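PDB 6EU4: tail spike protein from Acinetobacter phage vB_AbaP_AS12, which probably recognises and may degrade surface polysaccharide of its Acinetobacter host, as tailspikes of related phages do. Local coordinates for residues 247-252 against 277-282; 300-305 against 328-333; 430-435 against 443-448; 485-490 against 511-516; 498-503 against 519-524. One frame throughout, in Å; residues are numbered along the deposited sequence.

Contact 1 of 5, residues 247-252 against 277-282; sequences QASASS and WATDAG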
# COMPACT_ATOMS: atom_id res chain seq x y z
N GLN A 247 -3.40 -20.97 -2.95
CA GLN A 247 -2.31 -21.37 -3.81
C GLN A 247 -2.91 -22.04 -5.03
O GLN A 247 -3.74 -22.95 -4.88
CB GLN A 247 -1.35 -22.33 -3.11
CG GLN A 247 -0.30 -22.91 -4.03
CD GLN A 247 0.70 -23.83 -3.34
OE1 GLN A 247 0.68 -24.00 -2.12
NE2 GLN A 247 1.57 -24.44 -4.14
N ALA A 248 -2.50 -21.61 -6.21
CA ALA A 248 -2.93 -22.23 -7.45
C ALA A 248 -1.69 -22.74 -8.18
O ALA A 248 -0.92 -21.96 -8.76
CB ALA A 248 -3.73 -21.25 -8.31
N SER A 249 -1.51 -24.05 -8.14
CA SER A 249 -0.43 -24.73 -8.84
C SER A 249 -1.02 -25.37 -10.08
O SER A 249 -1.91 -26.22 -9.99
CB SER A 249 0.24 -25.76 -7.93
OG SER A 249 0.73 -25.14 -6.74
N ALA A 250 -0.56 -24.93 -11.25
CA ALA A 250 -1.16 -25.33 -12.51
C ALA A 250 -0.08 -25.47 -13.57
O ALA A 250 0.94 -24.79 -13.51
CB ALA A 250 -2.17 -24.30 -12.98
N SER A 251 -0.32 -26.33 -14.56
CA SER A 251 0.65 -26.47 -15.64
C SER A 251 0.56 -25.37 -16.69
O SER A 251 1.56 -25.09 -17.34
CB SER A 251 0.52 -27.84 -16.32
OG SER A 251 -0.72 -27.93 -17.01
N SER A 252 -0.60 -24.71 -16.86
CA SER A 252 -0.74 -23.67 -17.87
C SER A 252 -0.97 -22.28 -17.27
O SER A 252 -0.15 -21.38 -17.46
CB SER A 252 -1.87 -24.04 -18.84
OG SER A 252 -2.02 -23.05 -19.84
N TRP A 277 -0.39 -17.59 -3.76
CA TRP A 277 0.80 -18.16 -4.38
C TRP A 277 0.43 -18.81 -5.70
O TRP A 277 -0.36 -19.76 -5.71
CB TRP A 277 1.42 -19.19 -3.43
CG TRP A 277 2.85 -19.58 -3.73
CD1 TRP A 277 3.75 -18.92 -4.50
CD2 TRP A 277 3.52 -20.73 -3.22
NE1 TRP A 277 4.97 -19.59 -4.48
CE2 TRP A 277 4.84 -20.71 -3.71
CE3 TRP A 277 3.13 -21.78 -2.39
CZ2 TRP A 277 5.76 -21.70 -3.41
CZ3 TRP A 277 4.05 -22.77 -2.09
CH2 TRP A 277 5.35 -22.72 -2.60
N ALA A 278 1.02 -18.33 -6.79
CA ALA A 278 0.90 -18.96 -8.10
C ALA A 278 2.17 -19.78 -8.34
O ALA A 278 3.27 -19.26 -8.19
CB ALA A 278 0.75 -17.92 -9.21
N THR A 279 2.02 -21.07 -8.66
CA THR A 279 3.21 -21.86 -8.97
C THR A 279 3.00 -22.68 -10.24
O THR A 279 1.88 -23.06 -10.59
CB THR A 279 3.63 -22.82 -7.81
OG1 THR A 279 2.68 -23.88 -7.67
CG2 THR A 279 3.73 -22.09 -6.44
N ASP A 280 4.12 -22.96 -10.90
CA ASP A 280 4.31 -23.98 -11.91
C ASP A 280 3.74 -23.61 -13.28
O ASP A 280 4.04 -24.30 -14.26
CB ASP A 280 3.72 -25.33 -11.46
CG ASP A 280 4.33 -25.80 -10.13
OD1 ASP A 280 5.56 -25.92 -10.08
OD2 ASP A 280 3.61 -25.96 -9.13
N ALA A 281 2.97 -22.54 -13.39
CA ALA A 281 2.30 -22.20 -14.65
C ALA A 281 3.28 -22.02 -15.81
O ALA A 281 4.28 -21.30 -15.71
CB ALA A 281 1.49 -20.93 -14.45
N GLY A 282 2.94 -22.64 -16.94
CA GLY A 282 3.79 -22.58 -18.11
C GLY A 282 3.41 -21.54 -19.15
O GLY A 282 4.18 -21.32 -20.09
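The amide of Gln247 lies obliquely beside the six-membered part of the Trp277 indole, and the methyl group CG2 of Thr279 sits over one face of that ring, 3.2 Å above the plane and at its centre. Gln247 and Trp277 stand next to each other on neighbouring strands of the parallel beta-helix that forms the body of the tailspike. Both side chains leave the backbone in the same direction, and the amide and indole planes are turned 48° apart. Gln247 OE1 comes to 3.3 Å from Trp277 CE3, because CG lies anti to the backbone N (chi1 172°) and the chain continues fully extended alongside the ring. The indole N-H is used elsewhere: NE1 donates to Asp302 on the next coil, and the ring also packs on Met240 of the second subunit.

Beneath these side chains the strands run almost exactly parallel, their axes at 8°. The backbone bonds zigzag from one strand to the other: Ala248 N gives to Trp277 O at 2.9 Å, Thr279 N returns to Ala248 O at 3.1 Å, and Ala250 N reaches Thr279 O at 3.1 Å. On the side of the pair away from the indole, Ala248 and Ala278 face Phe255, well inside the coil. The hydroxyl of Ser249 was modelled in two positions, so its very short approach to Thr279 OG1 is doubtful. Past the strands segment 247-252 turns a corner at Ser251 and Ser252, and Gly282 N donates at 2.8 Å to Ser251 O from well above the carbonyl plane.

Contact 2 of 5, residues 300-305 against 328-333; sequences GADFVG and MNEHLH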
# COMPACT_ATOMS: atom_id res chain seq x y z
N GLY A 300 3.20 -14.38 -3.85
CA GLY A 300 4.38 -14.93 -4.48
C GLY A 300 4.04 -15.70 -5.73
O GLY A 300 2.88 -16.02 -6.01
N ALA A 301 5.09 -16.01 -6.48
CA ALA A 301 4.94 -16.79 -7.70
C ALA A 301 6.24 -17.51 -7.97
O ALA A 301 7.29 -16.87 -8.11
CB ALA A 301 4.57 -15.88 -8.86
N ASP A 302 6.20 -18.83 -7.98
CA ASP A 302 7.42 -19.63 -8.10
C ASP A 302 7.31 -20.55 -9.31
O ASP A 302 6.25 -21.14 -9.57
CB ASP A 302 7.68 -20.50 -6.85
CG ASP A 302 8.16 -19.72 -5.63
OD1 ASP A 302 7.61 -18.64 -5.36
OD2 ASP A 302 9.07 -20.23 -4.91
N PHE A 303 8.42 -20.69 -10.02
CA PHE A 303 8.56 -21.71 -11.06
C PHE A 303 7.57 -21.49 -12.20
O PHE A 303 6.96 -22.44 -12.71
CB PHE A 303 8.41 -23.12 -10.49
CG PHE A 303 9.25 -23.37 -9.28
CD1 PHE A 303 10.63 -23.27 -9.35
CD2 PHE A 303 8.66 -23.68 -8.07
CE1 PHE A 303 11.42 -23.49 -8.22
CE2 PHE A 303 9.45 -23.88 -6.93
CZ PHE A 303 10.82 -23.78 -7.02
N VAL A 304 7.43 -20.25 -12.63
CA VAL A 304 6.59 -19.91 -13.78
C VAL A 304 7.46 -19.94 -15.03
O VAL A 304 8.52 -19.29 -15.09
CB VAL A 304 5.93 -18.53 -13.57
CG1 VAL A 304 5.26 -18.05 -14.84
CG2 VAL A 304 4.91 -18.65 -12.44
N GLY A 305 7.03 -20.71 -16.03
CA GLY A 305 7.87 -21.01 -17.17
C GLY A 305 8.94 -22.02 -16.79
O GLY A 305 9.13 -22.37 -15.62
N MSE A 328 6.35 -10.93 -4.48
CA MSE A 328 7.59 -11.60 -4.88
C MSE A 328 7.40 -12.55 -6.05
O MSE A 328 6.29 -12.98 -6.36
CB MSE A 328 8.17 -12.41 -3.71
CG MSE A 328 8.47 -11.57 -2.50
SE MSE A 328 9.50 -12.59 -1.19
CE MSE A 328 11.14 -12.92 -2.21
N ASN A 329 8.52 -12.90 -6.66
CA ASN A 329 8.59 -14.06 -7.51
C ASN A 329 9.98 -14.67 -7.37
O ASN A 329 10.95 -13.97 -7.07
CB ASN A 329 8.30 -13.73 -8.99
CG ASN A 329 9.52 -13.29 -9.72
OD1 ASN A 329 9.90 -12.11 -9.68
ND2 ASN A 329 10.19 -14.24 -10.38
N GLU A 330 10.04 -15.98 -7.59
CA GLU A 330 11.30 -16.72 -7.62
C GLU A 330 11.26 -17.71 -8.77
O GLU A 330 10.37 -18.57 -8.80
CB GLU A 330 11.55 -17.45 -6.29
CG GLU A 330 11.61 -16.54 -5.06
CD GLU A 330 12.01 -17.25 -3.77
OE1 GLU A 330 12.78 -18.23 -3.81
OE2 GLU A 330 11.55 -16.78 -2.70
N HIS A 331 12.24 -17.62 -9.67
CA HIS A 331 12.46 -18.53 -10.79
C HIS A 331 11.42 -18.30 -11.88
O HIS A 331 10.34 -18.89 -11.86
CB HIS A 331 12.48 -20.00 -10.34
CG HIS A 331 13.46 -20.27 -9.25
ND1 HIS A 331 14.82 -20.31 -9.45
CD2 HIS A 331 13.27 -20.47 -7.92
CE1 HIS A 331 15.43 -20.52 -8.30
NE2 HIS A 331 14.51 -20.62 -7.35
N LEU A 332 11.77 -17.44 -12.83
CA LEU A 332 10.87 -17.03 -13.90
C LEU A 332 11.58 -17.16 -15.23
O LEU A 332 12.64 -16.56 -15.42
CB LEU A 332 10.39 -15.59 -13.70
CG LEU A 332 9.46 -15.05 -14.81
CD1 LEU A 332 8.17 -15.81 -14.81
CD2 LEU A 332 9.18 -13.56 -14.61
N HIS A 333 11.00 -17.95 -16.12
CA HIS A 333 11.37 -18.01 -17.54
C HIS A 333 10.15 -17.54 -18.32
O HIS A 333 9.19 -18.30 -18.53
CB HIS A 333 11.79 -19.42 -17.94
CG HIS A 333 13.03 -19.90 -17.27
ND1 HIS A 333 14.28 -19.84 -17.85
CD2 HIS A 333 13.21 -20.44 -16.04
CE1 HIS A 333 15.17 -20.33 -17.02
NE2 HIS A 333 14.56 -20.70 -15.91
O HOH W 1 8.56 -16.82 -10.82
O HOH W 2 11.79 -20.81 -4.96
O HOH W 3 10.66 -21.15 -13.67
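Ala301 O is gripped twice: Glu330 N donates to it at 2.9 Å across the contact, and water 1 lies 3.0 Å from the same oxygen. That water also accepts from Asn329 ND2, and it has more acceptors around it than protons to give. From Glu330 the bonding crosses back, Phe303 N meeting Glu330 O in the carbonyl plane at 3.1 Å. Both segments then turn a corner at the same level, Phe303 and His331 each with positive phi. A weak bond from Val304 N to His331 O spans this bend, and regular pairing resumes with His333 N on Val304 O.

The corner sends the two rings out together. Their planes, only 7° apart, are near parallel but offset, with centroids 5.3 Å apart, so that the rings barely overlap and the nearest atoms are Phe303 CE1 and His331 CD2. Facing the interior of the parallel beta-helix, Val304 CG1 touches Leu332 CD1 at 3.7 Å, in company with Phe337 and Leu314.

Outside, the carboxylates of Asp302 and Glu330 project side by side. Water 2, in the plane of the His331 ring at its edge, donates to Asp302 OD2 at 2.8 Å and to Glu330 OE1 at 3.0 Å, Asp302 OD1 being taken up by Trp277. With the two acids so close, the bridging water probably offsets part of their mutual repulsion.

Contact 3 of 5, residues 430-435 against 443-448; sequences IGISSL and VYYTTN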
# COMPACT_ATOMS: atom_id res chain seq x y z
N ILE A 430 18.14 4.53 -22.32
CA ILE A 430 16.73 4.90 -22.40
C ILE A 430 16.57 5.83 -23.59
O ILE A 430 17.41 6.71 -23.82
CB ILE A 430 16.23 5.54 -21.08
CG1 ILE A 430 14.81 6.09 -21.24
CG2 ILE A 430 17.17 6.63 -20.58
CD1 ILE A 430 14.13 6.30 -19.89
N GLY A 431 15.52 5.63 -24.37
CA GLY A 431 15.28 6.54 -25.48
C GLY A 431 14.09 6.17 -26.33
O GLY A 431 13.50 5.08 -26.19
N ILE A 432 13.75 7.10 -27.22
CA ILE A 432 12.69 6.89 -28.20
C ILE A 432 13.10 5.80 -29.17
O ILE A 432 14.25 5.77 -29.63
CB ILE A 432 12.41 8.21 -28.94
CG1 ILE A 432 11.85 9.24 -27.96
CG2 ILE A 432 11.44 7.98 -30.10
CD1 ILE A 432 11.83 10.64 -28.51
N SER A 433 12.17 4.92 -29.51
CA SER A 433 12.47 3.83 -30.41
C SER A 433 11.28 3.53 -31.32
O SER A 433 10.14 3.52 -30.86
CB SER A 433 12.80 2.55 -29.63
OG SER A 433 13.06 1.47 -30.52
N SER A 434 11.57 3.26 -32.59
CA SER A 434 10.58 2.74 -33.52
C SER A 434 10.66 1.23 -33.65
O SER A 434 9.97 0.65 -34.50
CB SER A 434 10.74 3.39 -34.91
OG SER A 434 11.99 3.04 -35.44
N LEU A 435 11.49 0.57 -32.85
CA LEU A 435 11.64 -0.87 -32.94
C LEU A 435 10.65 -1.59 -32.03
O LEU A 435 10.05 -1.01 -31.12
CB LEU A 435 13.07 -1.27 -32.58
CG LEU A 435 14.22 -0.58 -33.33
CD1 LEU A 435 15.56 -1.11 -32.83
CD2 LEU A 435 14.10 -0.76 -34.83
N VAL A 443 15.13 1.13 -21.57
CA VAL A 443 13.76 1.63 -21.58
C VAL A 443 13.51 2.27 -22.93
O VAL A 443 14.12 3.29 -23.26
CB VAL A 443 13.52 2.63 -20.45
CG1 VAL A 443 12.09 3.16 -20.53
CG2 VAL A 443 13.77 1.97 -19.11
N TYR A 444 12.60 1.69 -23.70
CA TYR A 444 12.33 2.14 -25.06
C TYR A 444 10.88 2.60 -25.14
O TYR A 444 9.98 1.87 -24.72
CB TYR A 444 12.58 1.01 -26.04
CG TYR A 444 14.01 0.54 -25.93
CD1 TYR A 444 15.05 1.34 -26.41
CD2 TYR A 444 14.33 -0.64 -25.28
CE1 TYR A 444 16.38 0.94 -26.29
CE2 TYR A 444 15.65 -1.04 -25.15
CZ TYR A 444 16.67 -0.24 -25.65
OH TYR A 444 17.98 -0.65 -25.51
N TYR A 445 10.65 3.77 -25.72
CA TYR A 445 9.30 4.31 -25.74
C TYR A 445 9.04 5.03 -27.06
O TYR A 445 9.97 5.46 -27.74
CB TYR A 445 9.06 5.24 -24.56
CG TYR A 445 9.98 6.45 -24.45
CD1 TYR A 445 11.25 6.33 -23.90
CD2 TYR A 445 9.57 7.70 -24.87
CE1 TYR A 445 12.08 7.41 -23.79
CE2 TYR A 445 10.40 8.80 -24.77
CZ TYR A 445 11.66 8.65 -24.22
OH TYR A 445 12.49 9.74 -24.13
N THR A 446 7.77 5.10 -27.43
CA THR A 446 7.40 5.76 -28.68
C THR A 446 7.14 7.25 -28.47
O THR A 446 7.06 7.75 -27.35
CB THR A 446 6.16 5.10 -29.29
OG1 THR A 446 5.05 5.32 -28.41
CG2 THR A 446 6.37 3.59 -29.47
N THR A 447 6.98 7.96 -29.59
CA THR A 447 6.70 9.39 -29.50
C THR A 447 5.34 9.69 -28.89
O THR A 447 5.09 10.84 -28.51
CB THR A 447 6.80 10.05 -30.89
OG1 THR A 447 5.99 9.35 -31.82
CG2 THR A 447 8.22 10.03 -31.39
N ASN A 448 4.47 8.68 -28.84
CA ASN A 448 3.17 8.73 -28.18
C ASN A 448 3.25 7.86 -26.94
O ASN A 448 2.57 6.83 -26.84
CB ASN A 448 2.07 8.25 -29.13
CG ASN A 448 0.69 8.34 -28.50
OD1 ASN A 448 0.44 9.17 -27.64
ND2 ASN A 448 -0.21 7.47 -28.94
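The buried ring of Tyr445 has Ile430 CG1 at its edge, and Ile430 also runs alongside Val443, with Ile430 CD1 against Val443 CB at 3.8 Å; these three make the apolar centre. The group sits near the C-terminal end of the parallel beta-helix. Tyr445 starts out away from the neighbouring strand, but its CG is tucked between the backbone N and the carbonyl carbon (chi1 59°), which swings the ring back over the peptide after Gly431. Ile432 N therefore lies over one face of the ring, 3.8 Å above its plane and toward the rim, and the carbonyl carbon of Gly431 is 3.5 Å from Tyr445 CE1. Ile432 is the outer, exposed partner: its CG1 lies 3.5 Å from Tyr445 CE2, and the two side chains cross obliquely.

Further out, Ser433 CB rests on Tyr444 CB, and the Tyr444 ring stacks with Phe438. Both phenol groups find acids: Tyr445 OH is bonded to Asp462, Tyr444 OH to Glu429. The strands themselves are parallel, with axes 14° apart. Gly431 N donates to Val443 O at 2.9 Å, Tyr445 N to Gly431 O, and Ser433 N to Tyr445 O, again at 2.9 Å. After this last bond segment 430-435 leaves the strand through an ST turn, in which Leu435 N donates to Ser433 OG at 3.0 Å.

Contact 4 of 5, residues 485-490 against 511-516; sequences ESITNL and NGFPSS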
# COMPACT_ATOMS: atom_id res chain seq x y z
N GLU A 485 35.23 15.32 -24.46
CA GLU A 485 34.09 15.34 -25.36
C GLU A 485 33.90 16.74 -25.92
O GLU A 485 34.38 17.74 -25.36
CB GLU A 485 32.80 14.85 -24.67
CG GLU A 485 32.54 15.39 -23.30
CD GLU A 485 31.42 14.62 -22.56
OE1 GLU A 485 30.30 14.48 -23.11
OE2 GLU A 485 31.66 14.17 -21.42
N SER A 486 33.21 16.79 -27.05
CA SER A 486 33.01 18.04 -27.76
C SER A 486 31.72 18.71 -27.32
O SER A 486 30.65 18.09 -27.34
CB SER A 486 32.98 17.81 -29.27
OG SER A 486 32.52 18.98 -29.92
N ILE A 487 31.81 19.99 -26.96
CA ILE A 487 30.60 20.75 -26.65
C ILE A 487 29.87 21.19 -27.90
O ILE A 487 28.77 21.74 -27.80
CB ILE A 487 30.95 21.97 -25.76
CG1 ILE A 487 31.94 22.89 -26.46
CG2 ILE A 487 31.47 21.52 -24.43
CD1 ILE A 487 32.02 24.29 -25.79
N THR A 488 30.43 20.94 -29.08
CA THR A 488 29.71 21.16 -30.33
C THR A 488 28.70 20.06 -30.60
O THR A 488 27.71 20.31 -31.30
CB THR A 488 30.73 21.27 -31.45
OG1 THR A 488 31.57 22.40 -31.18
CG2 THR A 488 30.06 21.44 -32.82
N ASN A 489 28.89 18.87 -30.04
CA ASN A 489 28.07 17.70 -30.35
C ASN A 489 27.21 17.27 -29.16
O ASN A 489 27.01 16.08 -28.93
CB ASN A 489 28.94 16.55 -30.83
CG ASN A 489 29.80 16.92 -32.02
OD1 ASN A 489 29.42 17.77 -32.83
ND2 ASN A 489 30.97 16.29 -32.14
N LEU A 490 26.67 18.24 -28.42
CA LEU A 490 25.76 17.98 -27.30
C LEU A 490 24.34 18.44 -27.60
O LEU A 490 23.53 18.60 -26.68
CB LEU A 490 26.27 18.67 -26.03
CG LEU A 490 27.66 18.26 -25.55
CD1 LEU A 490 28.08 19.10 -24.33
CD2 LEU A 490 27.69 16.78 -25.20
N ASN A 511 37.49 20.11 -29.48
CA ASN A 511 36.31 19.82 -28.70
C ASN A 511 35.33 21.00 -28.65
O ASN A 511 34.41 21.00 -27.82
CB ASN A 511 36.71 19.40 -27.29
CG ASN A 511 37.08 17.93 -27.22
OD1 ASN A 511 36.56 17.12 -27.98
ND2 ASN A 511 37.98 17.58 -26.31
N GLY A 512 35.50 21.99 -29.52
CA GLY A 512 34.51 23.04 -29.68
C GLY A 512 34.71 24.27 -28.81
O GLY A 512 33.84 25.15 -28.80
N PHE A 513 35.81 24.35 -28.10
CA PHE A 513 36.01 25.49 -27.23
C PHE A 513 36.69 26.63 -27.98
O PHE A 513 37.49 26.39 -28.90
CB PHE A 513 36.86 25.08 -26.03
CG PHE A 513 36.14 24.15 -25.08
CD1 PHE A 513 36.21 22.78 -25.25
CD2 PHE A 513 35.38 24.66 -24.04
CE1 PHE A 513 35.54 21.93 -24.40
CE2 PHE A 513 34.71 23.80 -23.17
CZ PHE A 513 34.79 22.44 -23.35
N PRO A 514 36.41 27.88 -27.62
CA PRO A 514 36.94 29.00 -28.41
C PRO A 514 38.40 29.33 -28.12
O PRO A 514 39.10 29.89 -28.97
CB PRO A 514 36.03 30.17 -28.01
CG PRO A 514 35.58 29.83 -26.63
CD PRO A 514 35.42 28.33 -26.63
N SER A 515 38.85 29.00 -26.92
CA SER A 515 40.20 29.34 -26.46
C SER A 515 40.74 28.15 -25.67
O SER A 515 40.15 27.76 -24.66
CB SER A 515 40.16 30.62 -25.60
OG SER A 515 41.38 30.85 -24.91
N SER A 516 41.81 27.54 -26.16
CA SER A 516 42.22 26.25 -25.62
C SER A 516 43.03 26.42 -24.34
O SER A 516 43.63 27.46 -24.08
CB SER A 516 43.05 25.49 -26.65
OG SER A 516 44.25 26.21 -26.89
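An ST turn at Ser486 lies where two loops flanking strand 496-501 of the C-terminal sheet region meet, one entering the strand and the other leaving it. Asn511 O is the polar joint between them: Ile487 N donates to it at 2.9 Å, from a direction tilted 30° out of the carbonyl plane. Ser486 OG accepts from Thr488 N at 3.0 Å, the bond that defines the turn.

The apolar joint is Ile487 on Phe513, the two side chains crossing at about a right angle. Ile487 CD1 makes a CH-pi contact over the ring face, 3.9 Å from the Phe513 centroid and 18° off the normal, and Ile487 CG2 meets Phe513 CZ at 3.6 Å. Both branches touch the ring because CG1 occupies the position between the backbone N and the carbonyl carbon (chi1 59°). Leu499 and Trp563 pack round the same isoleucine.

Thr488 OG1 comes to 3.4 Å from Gly512 CA and is hydrogen-bonded to Arg552. The Asn511 amide lies against the carbonyl of Glu485, with ND2 held by Asn484 and Asn506. The whole is loop-to-loop packing against a mixed beta-sheet, an ST turn joined to its neighbour by one backbone bond and a CH-pi contact.

Contact 5 of 5, residues 498-503 against 519-524; sequences VLVQSS and PYLVQQ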
# COMPACT_ATOMS: atom_id res chain seq x y z
N VAL A 498 23.97 23.30 -17.89
CA VAL A 498 25.27 23.85 -17.50
C VAL A 498 26.31 22.74 -17.52
O VAL A 498 26.09 21.65 -16.98
CB VAL A 498 25.21 24.49 -16.10
CG1 VAL A 498 26.57 25.07 -15.74
CG2 VAL A 498 24.10 25.57 -16.04
N LEU A 499 27.46 23.03 -18.14
CA LEU A 499 28.58 22.13 -18.32
C LEU A 499 29.81 22.72 -17.65
O LEU A 499 30.00 23.94 -17.59
CB LEU A 499 28.88 21.92 -19.81
CG LEU A 499 27.65 21.82 -20.74
CD1 LEU A 499 28.09 21.84 -22.18
CD2 LEU A 499 26.86 20.58 -20.41
N VAL A 500 30.68 21.84 -17.16
CA VAL A 500 32.00 22.26 -16.68
C VAL A 500 33.04 21.39 -17.35
O VAL A 500 32.87 20.17 -17.47
CB VAL A 500 32.12 22.20 -15.14
CG1 VAL A 500 31.86 20.79 -14.59
CG2 VAL A 500 33.50 22.69 -14.71
N GLN A 501 34.12 22.02 -17.81
CA GLN A 501 35.30 21.30 -18.28
C GLN A 501 36.46 21.73 -17.40
O GLN A 501 36.99 22.83 -17.56
CB GLN A 501 35.60 21.57 -19.75
CG GLN A 501 36.86 20.85 -20.25
CD GLN A 501 36.85 19.38 -19.92
OE1 GLN A 501 37.37 18.97 -18.89
NE2 GLN A 501 36.24 18.58 -20.79
N SER A 502 36.84 20.87 -16.46
CA SER A 502 37.89 21.22 -15.52
C SER A 502 39.27 20.77 -15.98
O SER A 502 40.26 21.11 -15.33
CB SER A 502 37.60 20.62 -14.14
OG SER A 502 37.65 19.20 -14.17
N SER A 503 39.37 20.02 -17.07
CA SER A 503 40.65 19.55 -17.59
C SER A 503 41.11 20.46 -18.73
O SER A 503 40.45 20.53 -19.78
CB SER A 503 40.53 18.11 -18.07
OG SER A 503 41.61 17.78 -18.92
N PRO A 519 40.23 26.05 -18.11
CA PRO A 519 38.97 25.42 -17.72
C PRO A 519 37.79 26.30 -18.09
O PRO A 519 37.93 27.51 -18.25
CB PRO A 519 39.10 25.26 -16.21
CG PRO A 519 40.02 26.36 -15.80
CD PRO A 519 40.99 26.54 -16.95
N TYR A 520 36.61 25.67 -18.20
CA TYR A 520 35.39 26.36 -18.64
C TYR A 520 34.18 26.02 -17.79
O TYR A 520 34.03 24.91 -17.28
CB TYR A 520 35.00 25.99 -20.08
CG TYR A 520 35.77 26.68 -21.17
CD1 TYR A 520 37.05 26.28 -21.51
CD2 TYR A 520 35.19 27.73 -21.88
CE1 TYR A 520 37.75 26.90 -22.53
CE2 TYR A 520 35.88 28.35 -22.90
CZ TYR A 520 37.15 27.95 -23.22
OH TYR A 520 37.84 28.58 -24.23
N LEU A 521 33.30 27.01 -17.67
CA LEU A 521 31.88 26.80 -17.46
C LEU A 521 31.17 27.21 -18.74
O LEU A 521 31.52 28.22 -19.35
CB LEU A 521 31.36 27.63 -16.29
CG LEU A 521 31.77 27.14 -14.90
CD1 LEU A 521 31.46 28.18 -13.85
CD2 LEU A 521 31.05 25.84 -14.60
N VAL A 522 30.18 26.42 -19.15
CA VAL A 522 29.40 26.67 -20.36
C VAL A 522 27.93 26.53 -20.02
O VAL A 522 27.51 25.52 -19.44
CB VAL A 522 29.78 25.71 -21.50
CG1 VAL A 522 28.93 26.00 -22.75
CG2 VAL A 522 31.28 25.79 -21.83
N GLN A 523 27.14 27.54 -20.37
CA GLN A 523 25.70 27.43 -20.36
C GLN A 523 25.27 27.10 -21.78
O GLN A 523 25.53 27.88 -22.69
CB GLN A 523 25.03 28.72 -19.90
CG GLN A 523 23.50 28.74 -20.10
CD GLN A 523 22.79 27.92 -19.04
OE1 GLN A 523 22.89 28.19 -17.84
NE2 GLN A 523 22.06 26.90 -19.47
N GLN A 524 24.62 25.95 -21.96
CA GLN A 524 23.98 25.63 -23.23
C GLN A 524 22.49 25.91 -23.14
O GLN A 524 21.84 25.62 -22.13
CB GLN A 524 24.22 24.17 -23.62
CG GLN A 524 23.45 23.78 -24.89
CD GLN A 524 23.89 22.44 -25.43
OE1 GLN A 524 25.03 22.29 -25.86
NE2 GLN A 524 22.99 21.46 -25.43
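Backbone hydrogen bonds join Val498-Gln501 to Tyr520-Gln524 as neighbouring antiparallel strands, a beta-hairpin with a long connection in the C-terminal sheet. Leu499 and Val522 form one hydrogen-bonded pair, N to O at 2.8 Å from Leu499 to Val522 and 2.9 Å from Val522 back to Leu499. Gln501 and Tyr520 form the next, with Tyr520 N to Gln501 O at 2.9 Å.

Apolar contacts lie on both faces. On one, Val500 CB meets Leu521 CD2 at 3.8 Å, the side chains crossing at a slant. On the other, Leu499 and Val522 face each other more loosely through their CB atoms, 4.2 Å apart, with Leu490 against Leu499.

The polar side chains are buried and find partners beyond the strand pair. Gln523 bends at chi2 (77°), which lays OE1 against Val498 CG2 at 3.4 Å. That oxygen accepts from Trp525 NE1 of the second subunit, and Pro519 and Leu521 also pack on that chain, so this face of the hairpin belongs to the subunit interface. Gln523 NE2 donates to Gln524 O, which lies near the plane of its amide. Gln501 gives its NE2 to Gly483 O, and its OE1 receives Ser503 N at 2.9 Å, in plane and on a lone pair.

In the fold
Contacts 1, 2 and 3 follow one another along the chain and belong to the parallel beta-helix. Contacts 1 and 2 are adjacent, with centres 9 Å apart: strand 277-279 pairs with strand 284-304, and Ala281 O probably accepts from Gly305 N. Contact 3 lies farther along, about 28 Å from contact 2 between centres. Contacts 4 and 5 come last, in a separate mixed sheet whose contacts lie 48 Å or more from contacts 1 and 2. Their segments alternate along the chain and touch, Phe513 meeting Tyr520. The elongated spike thus combines a parallel beta-helix with a separate sheet farther along the chain, and contacts 1, 2 and 5 all reach a second subunit of the trimer.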